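Local coordinates for protein putative metal-dependent hydrolase (Bacillus subtilis, PDB 6KNS) that is a putative zinc-dependent hydrolase of the metallo-beta-lactamase fold, perhaps related in activity to enzymes that process the 3' ends of tRNA, at residues 27-32 with 51-56. Residues are numbered along the deposited sequence; the frame is centred on the assembly and turned at random.
Sequences GYLFQS and GYVPAE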
loop_
_atom_site.group_PDB
_atom_site.type_symbol
_atom_site.label_atom_id
_atom_site.label_comp_id
_atom_site.label_asym_id
_atom_site.label_seq_id
_atom_site.Cartn_x
_atom_site.Cartn_y
_atom_site.Cartn_z
ATOM N N GLY A 27 -7.462 -7.368 3.537
ATOM C CA GLY A 27 -7.207 -7.028 4.930
ATOM C C GLY A 27 -8.490 -7.163 5.743
ATOM O O GLY A 27 -9.539 -6.596 5.374
ATOM N N TYR A 28 -8.430 -7.934 6.831
ATOM C CA TYR A 28 -9.617 -8.187 7.687
ATOM C C TYR A 28 -9.269 -7.978 9.154
ATOM O O TYR A 28 -8.300 -8.563 9.656
ATOM C CB TYR A 28 -10.139 -9.596 7.465
ATOM C CG TYR A 28 -10.369 -9.823 6.017
ATOM C CD1 TYR A 28 -11.592 -9.542 5.449
ATOM C CD2 TYR A 28 -9.343 -10.254 5.193
ATOM C CE1 TYR A 28 -11.805 -9.703 4.088
ATOM C CE2 TYR A 28 -9.547 -10.422 3.840
ATOM C CZ TYR A 28 -10.793 -10.146 3.296
ATOM O OH TYR A 28 -11.000 -10.304 1.967
ATOM N N LEU A 29 -10.072 -7.166 9.843
ATOM C CA LEU A 29 -9.811 -6.847 11.228
ATOM C C LEU A 29 -10.704 -7.712 12.111
ATOM O O LEU A 29 -11.928 -7.595 12.059
ATOM C CB LEU A 29 -10.072 -5.370 11.487
ATOM C CG LEU A 29 -10.108 -4.869 12.942
ATOM C CD1 LEU A 29 -8.793 -5.049 13.673
ATOM C CD2 LEU A 29 -10.472 -3.409 12.938
ATOM N N PHE A 30 -10.072 -8.557 12.930
ATOM C CA PHE A 30 -10.775 -9.386 13.892
ATOM C C PHE A 30 -10.566 -8.838 15.283
ATOM O O PHE A 30 -9.444 -8.651 15.703
ATOM C CB PHE A 30 -10.237 -10.806 13.843
ATOM C CG PHE A 30 -10.681 -11.591 12.639
ATOM C CD1 PHE A 30 -10.230 -11.268 11.389
ATOM C CD2 PHE A 30 -11.554 -12.667 12.786
ATOM C CE1 PHE A 30 -10.629 -12.001 10.298
ATOM C CE2 PHE A 30 -11.950 -13.409 11.706
ATOM C CZ PHE A 30 -11.505 -13.081 10.463
ATOM N N GLN A 31 -11.654 -8.590 16.006
ATOM C CA GLN A 31 -11.565 -8.018 17.324
ATOM C C GLN A 31 -12.308 -8.819 18.333
ATOM O O GLN A 31 -13.380 -9.343 18.060
ATOM C CB GLN A 31 -12.079 -6.576 17.339
ATOM C CG GLN A 31 -11.192 -5.615 16.548
ATOM C CD GLN A 31 -11.773 -4.205 16.496
ATOM O OE1 GLN A 31 -12.822 -3.942 15.859
ATOM N NE2 GLN A 31 -11.114 -3.300 17.190
ATOM N N SER A 32 -11.734 -8.876 19.529
ATOM C CA SER A 32 -12.398 -9.445 20.688
ATOM C C SER A 32 -11.959 -8.711 21.964
ATOM O O SER A 32 -10.788 -8.795 22.372
ATOM C CB SER A 32 -12.046 -10.937 20.811
ATOM O OG SER A 32 -12.679 -11.518 21.940
ATOM N N GLY A 51 -8.389 4.139 10.449
ATOM C CA GLY A 51 -9.642 4.794 10.697
ATOM C C GLY A 51 -10.477 4.021 11.696
ATOM O O GLY A 51 -11.409 4.597 12.246
ATOM N N TYR A 52 -10.153 2.731 11.914
ATOM C CA TYR A 52 -10.806 1.899 12.926
ATOM C C TYR A 52 -9.926 1.686 14.156
ATOM O O TYR A 52 -10.418 1.655 15.258
ATOM C CB TYR A 52 -11.217 0.558 12.331
ATOM C CG TYR A 52 -12.102 0.692 11.111
ATOM C CD1 TYR A 52 -13.491 0.742 11.229
ATOM C CD2 TYR A 52 -11.561 0.760 9.844
ATOM C CE1 TYR A 52 -14.323 0.870 10.097
ATOM C CE2 TYR A 52 -12.370 0.894 8.705
ATOM C CZ TYR A 52 -13.750 0.944 8.838
ATOM O OH TYR A 52 -14.546 1.064 7.717
ATOM N N VAL A 53 -8.620 1.544 13.975
ATOM C CA VAL A 53 -7.728 1.151 15.074
ATOM C C VAL A 53 -6.325 1.698 14.812
ATOM O O VAL A 53 -5.796 1.554 13.704
ATOM C CB VAL A 53 -7.712 -0.391 15.292
ATOM C CG1 VAL A 53 -7.465 -1.072 14.001
ATOM C CG2 VAL A 53 -6.638 -0.825 16.320
ATOM N N PRO A 54 -5.750 2.399 15.814
ATOM C CA PRO A 54 -4.419 2.960 15.617
ATOM C C PRO A 54 -3.397 1.861 15.709
ATOM O O PRO A 54 -3.650 0.817 16.376
ATOM C CB PRO A 54 -4.278 3.994 16.736
ATOM C CG PRO A 54 -5.237 3.533 17.812
ATOM C CD PRO A 54 -6.316 2.721 17.130
ATOM N N ALA A 55 -2.272 2.073 15.029
ATOM C CA ALA A 55 -1.192 1.093 14.948
ATOM C C ALA A 55 -0.787 0.518 16.298
ATOM O O ALA A 55 -0.629 -0.697 16.444
ATOM C CB ALA A 55 0.000 1.700 14.273
ATOM N N GLU A 56 -0.631 1.388 17.289
ATOM C CA GLU A 56 -0.188 0.960 18.635
ATOM C C GLU A 56 -1.206 0.057 19.397
ATOM O O GLU A 56 -0.849 -0.645 20.339
ATOM C CB GLU A 56 0.147 2.189 19.470
ATOM C CG GLU A 56 -1.105 3.040 19.892
ATOM C CD GLU A 56 -1.338 4.322 19.047
ATOM O OE1 GLU A 56 -0.902 4.367 17.846
ATOM O OE2 GLU A 56 -1.988 5.265 19.602
#
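Leu29 reaches from strand 27-32 to the loop 51-56 and sets one methyl, CD2, against two neighbouring loop residues. Its CD2 lies 4.0 Å from CG1 of Val53 and 4.1 Å from CB of Tyr52, so a single branch end fits against both apolar surfaces. Leu29 CG stands anti to the backbone N (chi1 169°), which carries the branched end away from the strand and across the gap to the loop; the backbones stay well separated, with 9.0 Å between CA of Leu29 and CA of Tyr52. The other methyl also comes near: Leu29 CD1 is 4.2 Å from Val53 CG1. Val53 answers with CG1, placed between its own N and carbonyl carbon (chi1 51°), while CG2 lies farther from the leucine. This buried leucine-valine pair is the tight part of the contact, held by van der Waals packing. The outer side is looser. Tyr52 is exposed and offers its CB to the leucine, whereas the end of its side chain leads away from the strand; the side chain also touches Ile12 of strand 7-13. Gln31, on the same strand face as Leu29 and partly exposed, starts out toward the loop, yet its NE2 stays 4.9 Å from Val53 CB. Tyr28 and Phe30 project from the opposite face of the strand, towards the sheet that holds strand 131-137, where they meet Tyr158 and Phe131. Val53 also touches Ser36 of strand 35-39, and its side chain is about 6 Å from the bound calcium ion, whose site includes Asp34, Lys57 and Asp59. The loop linking helix 45-49 to strand 60-62 is thereby packed on the outer face of the sheet that holds strand 27-32, as in the layered alpha-beta/beta-alpha sandwich of the metallo-beta-lactamase fold.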